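Local coordinates for protein glutaconate CoA-transferase subunit A (Acidaminococcus fermentans, PDB 1POI) that transfers the CoA moiety from acetyl-CoA to (R)-2-hydroxyglutarate and related acids such as glutaconate, a step in glutamate degradation, at residues 102-105 / 106-110; 268-271 / 272-275. All coordinates share one frame; numbering follows the deposited sequence.

Interaction 1: 102-105 / 106-110; sequences QDVI and YMMWH
Ile105 and Trp109, one turn apart on helix 102-114, pack tightly side by side. Ile105 CG2 sits 4.3 Å from the centroid of the Trp109 six-membered ring and 26° off its normal, a CH-pi contact over the ring face. With chi1 at -67°, Ile105 holds CG2 opposite its backbone N and turned toward the indole. The tryptophan extends this cluster, putting CZ3 over the rim of one face of the Tyr106 ring, 4.0 Å above its plane. Tyr106 also takes Gln102 CG at 3.8 Å from its CD2, the amide plane standing 73° from the ring. The other tight pair lies elsewhere round the helix, where Val104 CG1 meets Met108 SD at 3.6 Å. Four i to i+4 backbone bonds, from Tyr106 N to Gln102 O through Trp109 N to Ile105 O, join the two turns. The looser part is no solvent face: Asp103 and His110 are buried too, but the Asp103 side chain stays clear of 106-110, and the His110 ring leads away to meet His110 of the second subunit. Tyr106 OH bonds Gln196 OE1 and Ala52 N. Leu49 of strand 46-49, Leu119 of strand 118-121 and Ile200 of helix 197-203 pack around the apolar side chains.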
ATOM      1  N   GLN A 102      35.413   3.120 -10.810  1.00 18.97           N
ATOM      2  CA  GLN A 102      34.081   2.536 -10.655  1.00 18.98           C
ATOM      3  C   GLN A 102      33.017   3.223 -11.509  1.00 20.09           C
ATOM      4  O   GLN A 102      32.088   2.586 -12.022  1.00 20.37           O
ATOM      5  CB  GLN A 102      33.678   2.595  -9.193  1.00 21.00           C
ATOM      6  CG  GLN A 102      32.376   1.924  -8.868  1.00 23.57           C
ATOM      7  CD  GLN A 102      32.164   1.851  -7.377  1.00 29.12           C
ATOM      8  OE1 GLN A 102      32.844   1.106  -6.680  1.00 33.99           O
ATOM      9  NE2 GLN A 102      31.209   2.624  -6.877  1.00 26.58           N
ATOM     10  N   ASP A 103      33.168   4.528 -11.670  1.00 21.03           N
ATOM     11  CA  ASP A 103      32.232   5.330 -12.447  1.00 19.79           C
ATOM     12  C   ASP A 103      32.165   4.771 -13.857  1.00 18.13           C
ATOM     13  O   ASP A 103      31.083   4.436 -14.360  1.00 15.62           O
ATOM     14  CB  ASP A 103      32.720   6.773 -12.447  1.00 18.36           C
ATOM     15  CG  ASP A 103      33.129   7.231 -11.059  1.00 19.07           C
ATOM     16  OD1 ASP A 103      32.386   6.912 -10.100  1.00 20.38           O
ATOM     17  OD2 ASP A 103      34.196   7.866 -10.918  1.00 14.10           O
ATOM     18  N   VAL A 104      33.344   4.561 -14.438  1.00 17.02           N
ATOM     19  CA  VAL A 104      33.455   4.019 -15.785  1.00 14.88           C
ATOM     20  C   VAL A 104      32.826   2.632 -15.879  1.00 14.84           C
ATOM     21  O   VAL A 104      32.123   2.355 -16.839  1.00 19.14           O
ATOM     22  CB  VAL A 104      34.915   4.002 -16.254  1.00 14.64           C
ATOM     23  CG1 VAL A 104      35.074   3.225 -17.548  1.00 17.61           C
ATOM     24  CG2 VAL A 104      35.389   5.403 -16.450  1.00 16.17           C
ATOM     25  N   ILE A 105      33.035   1.778 -14.882  1.00 12.42           N
ATOM     26  CA  ILE A 105      32.446   0.447 -14.902  1.00 11.58           C
ATOM     27  C   ILE A 105      30.911   0.484 -14.931  1.00 11.95           C
ATOM     28  O   ILE A 105      30.275  -0.228 -15.703  1.00  8.85           O
ATOM     29  CB  ILE A 105      32.906  -0.380 -13.692  1.00 13.30           C
ATOM     30  CG1 ILE A 105      34.406  -0.671 -13.787  1.00 11.97           C
ATOM     31  CG2 ILE A 105      32.090  -1.698 -13.600  1.00 13.00           C
ATOM     32  CD1 ILE A 105      34.743  -1.908 -14.571  1.00  7.18           C
ATOM     33  N   TYR A 106      30.302   1.275 -14.056  1.00 15.93           N
ATOM     34  CA  TYR A 106      28.843   1.350 -14.045  1.00 12.08           C
ATOM     35  C   TYR A 106      28.369   1.990 -15.349  1.00 11.22           C
ATOM     36  O   TYR A 106      27.324   1.627 -15.870  1.00 10.73           O
ATOM     37  CB  TYR A 106      28.330   2.047 -12.771  1.00  7.76           C
ATOM     38  CG  TYR A 106      28.225   1.074 -11.619  1.00  2.00           C
ATOM     39  CD1 TYR A 106      27.110   0.262 -11.491  1.00  3.04           C
ATOM     40  CD2 TYR A 106      29.303   0.854 -10.755  1.00  2.00           C
ATOM     41  CE1 TYR A 106      27.072  -0.758 -10.553  1.00  8.37           C
ATOM     42  CE2 TYR A 106      29.282  -0.161  -9.803  1.00  2.00           C
ATOM     43  CZ  TYR A 106      28.167  -0.971  -9.711  1.00  7.88           C
ATOM     44  OH  TYR A 106      28.145  -2.037  -8.827  1.00  9.68           O
ATOM     45  N   MET A 107      29.164   2.898 -15.906  1.00 11.22           N
ATOM     46  CA  MET A 107      28.821   3.492 -17.197  1.00 14.56           C
ATOM     47  C   MET A 107      28.881   2.393 -18.280  1.00 14.94           C
ATOM     48  O   MET A 107      27.879   2.117 -18.946  1.00 15.99           O
ATOM     49  CB  MET A 107      29.777   4.639 -17.573  1.00 14.44           C
ATOM     50  CG  MET A 107      29.716   5.839 -16.648  1.00 17.52           C
ATOM     51  SD  MET A 107      28.513   7.147 -17.001  1.00 19.67           S
ATOM     52  CE  MET A 107      27.131   6.257 -17.700  1.00 20.38           C
ATOM     53  N   MET A 108      30.036   1.743 -18.414  1.00 10.90           N
ATOM     54  CA  MET A 108      30.232   0.675 -19.391  1.00 11.03           C
ATOM     55  C   MET A 108      29.038  -0.253 -19.486  1.00  8.86           C
ATOM     56  O   MET A 108      28.546  -0.541 -20.570  1.00 10.05           O
ATOM     57  CB  MET A 108      31.500  -0.116 -19.070  1.00 10.18           C
ATOM     58  CG  MET A 108      32.772   0.709 -19.274  1.00 13.14           C
ATOM     59  SD  MET A 108      34.287  -0.114 -18.791  1.00 16.90           S
ATOM     60  CE  MET A 108      34.048  -1.698 -19.435  1.00 18.99           C
ATOM     61  N   TRP A 109      28.555  -0.703 -18.345  1.00  9.40           N
ATOM     62  CA  TRP A 109      27.406  -1.579 -18.321  1.00 10.20           C
ATOM     63  C   TRP A 109      26.201  -0.790 -18.813  1.00 11.03           C
ATOM     64  O   TRP A 109      25.383  -1.299 -19.576  1.00 13.41           O
ATOM     65  CB  TRP A 109      27.144  -2.074 -16.896  1.00 13.87           C
ATOM     66  CG  TRP A 109      27.851  -3.331 -16.490  1.00 18.38           C
ATOM     67  CD1 TRP A 109      28.085  -4.419 -17.270  1.00 22.84           C
ATOM     68  CD2 TRP A 109      28.277  -3.693 -15.161  1.00 20.03           C
ATOM     69  NE1 TRP A 109      28.607  -5.443 -16.513  1.00 25.76           N
ATOM     70  CE2 TRP A 109      28.735  -5.022 -15.214  1.00 21.41           C
ATOM     71  CE3 TRP A 109      28.304  -3.022 -13.932  1.00 21.84           C
ATOM     72  CZ2 TRP A 109      29.216  -5.700 -14.084  1.00 22.40           C
ATOM     73  CZ3 TRP A 109      28.784  -3.701 -12.808  1.00 22.71           C
ATOM     74  CH2 TRP A 109      29.230  -5.022 -12.895  1.00 20.51           C
ATOM     75  N   HIS A 110      26.081   0.467 -18.397  1.00  9.42           N
ATOM     76  CA  HIS A 110      24.931   1.248 -18.823  1.00  8.73           C
ATOM     77  C   HIS A 110      24.912   1.459 -20.343  1.00  8.51           C
ATOM     78  O   HIS A 110      23.897   1.174 -21.000  1.00 11.80           O
ATOM     79  CB  HIS A 110      24.817   2.565 -18.040  1.00  7.98           C
ATOM     80  CG  HIS A 110      23.500   3.254 -18.219  1.00  2.00           C
ATOM     81  ND1 HIS A 110      23.397   4.596 -18.514  1.00  2.00           N
ATOM     82  CD2 HIS A 110      22.234   2.774 -18.212  1.00  2.00           C
ATOM     83  CE1 HIS A 110      22.128   4.914 -18.682  1.00  2.00           C
ATOM     84  NE2 HIS A 110      21.398   3.826 -18.504  1.00  2.00           N
TER

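Interaction 2: 268-271 / 272-275; sequences KTQE and DFDA
The backbone changes from extended at Thr269 (phi/psi -148°/145°) to helical at Gln270 and onward, and Phe273 N closes the first turn on Thr269 O at 2.8 Å. This is an N-cap: Thr269 precedes helix 270-282, and its OG1 accepts a hydrogen bond from Asp272 N over 3.1 Å. The threonine torsion (chi1 73°) places OG1 between its backbone N and carbonyl carbon, facing the start of the helix, while Asp272 crosses it with CG close to the same oxygen. An acidic group at this end of a helix probably gains from the helix dipole. The next turn is joined by Asp274 N to Gln270 O and Ala275 N to Glu271 O. Phe273 is the buried member, reaching Arg85, Asn63 and Ser267, whereas Glu271 and Asp272 lie exposed. The bent Gln270 chain has its stronger polar partners elsewhere: OE1 accepts from Arg85 NE and Trp89 NE1, and NE2 donates to Gly62 O. Its bonds from NE2 to the Asp274 carboxylate are weak, and the amide and carboxylate planes are turned well away from coplanar. NE2 stands 3.3 Å from each of Asp274 OD1 and OD2, facing the pair almost symmetrically from one side.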
ATOM      1  N   LYS A 268      41.896 -15.574   4.897  1.00 19.56           N
ATOM      2  CA  LYS A 268      43.234 -14.986   5.038  1.00 20.14           C
ATOM      3  C   LYS A 268      44.293 -15.935   4.527  1.00 19.93           C
ATOM      4  O   LYS A 268      45.472 -15.570   4.451  1.00 20.26           O
ATOM      5  CB  LYS A 268      43.558 -14.586   6.477  1.00 22.81           C
ATOM      6  CG  LYS A 268      42.591 -13.596   7.067  1.00 27.55           C
ATOM      7  CD  LYS A 268      43.067 -13.021   8.390  1.00 32.13           C
ATOM      8  CE  LYS A 268      41.958 -12.151   9.005  1.00 36.29           C
ATOM      9  NZ  LYS A 268      42.388 -11.388  10.200  1.00 36.68           N
ATOM     10  N   THR A 269      43.890 -17.182   4.282  1.00 18.73           N
ATOM     11  CA  THR A 269      44.786 -18.198   3.748  1.00 19.04           C
ATOM     12  C   THR A 269      43.985 -19.158   2.874  1.00 21.85           C
ATOM     13  O   THR A 269      42.833 -19.520   3.181  1.00 22.73           O
ATOM     14  CB  THR A 269      45.483 -19.043   4.840  1.00 18.49           C
ATOM     15  OG1 THR A 269      44.533 -19.937   5.436  1.00 24.25           O
ATOM     16  CG2 THR A 269      46.124 -18.176   5.916  1.00 13.44           C
ATOM     17  N   GLN A 270      44.642 -19.626   1.825  1.00 22.38           N
ATOM     18  CA  GLN A 270      44.071 -20.559   0.874  1.00 23.97           C
ATOM     19  C   GLN A 270      43.585 -21.848   1.544  1.00 28.28           C
ATOM     20  O   GLN A 270      42.588 -22.442   1.117  1.00 26.41           O
ATOM     21  CB  GLN A 270      45.127 -20.900  -0.162  1.00 21.82           C
ATOM     22  CG  GLN A 270      44.581 -21.549  -1.400  1.00 26.27           C
ATOM     23  CD  GLN A 270      43.654 -20.638  -2.144  1.00 21.82           C
ATOM     24  OE1 GLN A 270      43.931 -19.442  -2.295  1.00 21.73           O
ATOM     25  NE2 GLN A 270      42.524 -21.180  -2.585  1.00 17.12           N
ATOM     26  N   GLU A 271      44.300 -22.274   2.588  1.00 32.01           N
ATOM     27  CA  GLU A 271      43.970 -23.491   3.331  1.00 36.13           C
ATOM     28  C   GLU A 271      42.653 -23.342   4.062  1.00 35.15           C
ATOM     29  O   GLU A 271      41.750 -24.192   3.937  1.00 32.27           O
ATOM     30  CB  GLU A 271      45.026 -23.784   4.392  1.00 43.55           C
ATOM     31  CG  GLU A 271      46.439 -24.006   3.908  1.00 55.98           C
ATOM     32  CD  GLU A 271      47.293 -24.710   4.967  1.00 63.47           C
ATOM     33  OE1 GLU A 271      46.746 -25.073   6.040  1.00 65.94           O
ATOM     34  OE2 GLU A 271      48.508 -24.914   4.721  1.00 68.02           O
ATOM     35  N   ASP A 272      42.590 -22.281   4.877  1.00 33.47           N
ATOM     36  CA  ASP A 272      41.408 -21.974   5.682  1.00 31.51           C
ATOM     37  C   ASP A 272      40.271 -21.768   4.720  1.00 28.42           C
ATOM     38  O   ASP A 272      39.159 -22.260   4.951  1.00 25.78           O
ATOM     39  CB  ASP A 272      41.606 -20.695   6.518  1.00 32.68           C
ATOM     40  CG  ASP A 272      42.527 -20.888   7.733  1.00 33.60           C
ATOM     41  OD1 ASP A 272      42.776 -22.043   8.159  1.00 33.48           O
ATOM     42  OD2 ASP A 272      42.987 -19.855   8.276  1.00 34.69           O
ATOM     43  N   PHE A 273      40.592 -21.090   3.613  1.00 26.52           N
ATOM     44  CA  PHE A 273      39.640 -20.779   2.557  1.00 26.30           C
ATOM     45  C   PHE A 273      39.026 -22.017   1.913  1.00 27.72           C
ATOM     46  O   PHE A 273      37.798 -22.179   1.878  1.00 25.63           O
ATOM     47  CB  PHE A 273      40.311 -19.931   1.481  1.00 27.08           C
ATOM     48  CG  PHE A 273      39.390 -19.556   0.367  1.00 31.89           C
ATOM     49  CD1 PHE A 273      38.456 -18.534   0.535  1.00 35.19           C
ATOM     50  CD2 PHE A 273      39.393 -20.270  -0.830  1.00 34.36           C
ATOM     51  CE1 PHE A 273      37.537 -18.234  -0.467  1.00 34.40           C
ATOM     52  CE2 PHE A 273      38.474 -19.977  -1.840  1.00 35.67           C
ATOM     53  CZ  PHE A 273      37.546 -18.958  -1.654  1.00 34.01           C
ATOM     54  N   ASP A 274      39.893 -22.895   1.407  1.00 29.55           N
ATOM     55  CA  ASP A 274      39.465 -24.123   0.740  1.00 27.16           C
ATOM     56  C   ASP A 274      38.678 -24.995   1.675  1.00 23.38           C
ATOM     57  O   ASP A 274      37.730 -25.663   1.257  1.00 20.92           O
ATOM     58  CB  ASP A 274      40.671 -24.881   0.192  1.00 31.18           C
ATOM     59  CG  ASP A 274      41.320 -24.168  -0.978  1.00 35.12           C
ATOM     60  OD1 ASP A 274      40.575 -23.752  -1.902  1.00 36.01           O
ATOM     61  OD2 ASP A 274      42.564 -24.019  -0.962  1.00 35.13           O
ATOM     62  N   ALA A 275      39.087 -24.984   2.942  1.00 22.34           N
ATOM     63  CA  ALA A 275      38.424 -25.750   3.997  1.00 22.63           C
ATOM     64  C   ALA A 275      36.992 -25.230   4.127  1.00 22.03           C
ATOM     65  O   ALA A 275      36.026 -26.011   4.125  1.00 20.73           O
ATOM     66  CB  ALA A 275      39.174 -25.572   5.299  1.00 21.89           C
TER

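Interactions 1 and 2 are both single-helix contacts with i to i+4 backbone bonds, one in the opening turns of helix 102-114 and one at the capped start of helix 270-282. They do not touch: their centres are 32 Å apart, their nearest atoms about 20 Å, and they lie on opposite sides of the chain's centre. Burial separates them further. Interaction 1, 14 Å from that centre, is wholly buried and touches neighbouring chains, including the second copy of this subunit. Interaction 2, at 22 Å, is largely at the surface and meets no other chain of the assembly. Interaction 1 is thus side-chain packing along a buried helix, interaction 2 a capping arrangement, and the geometry of neither gives grounds to assign it a role in catalysis.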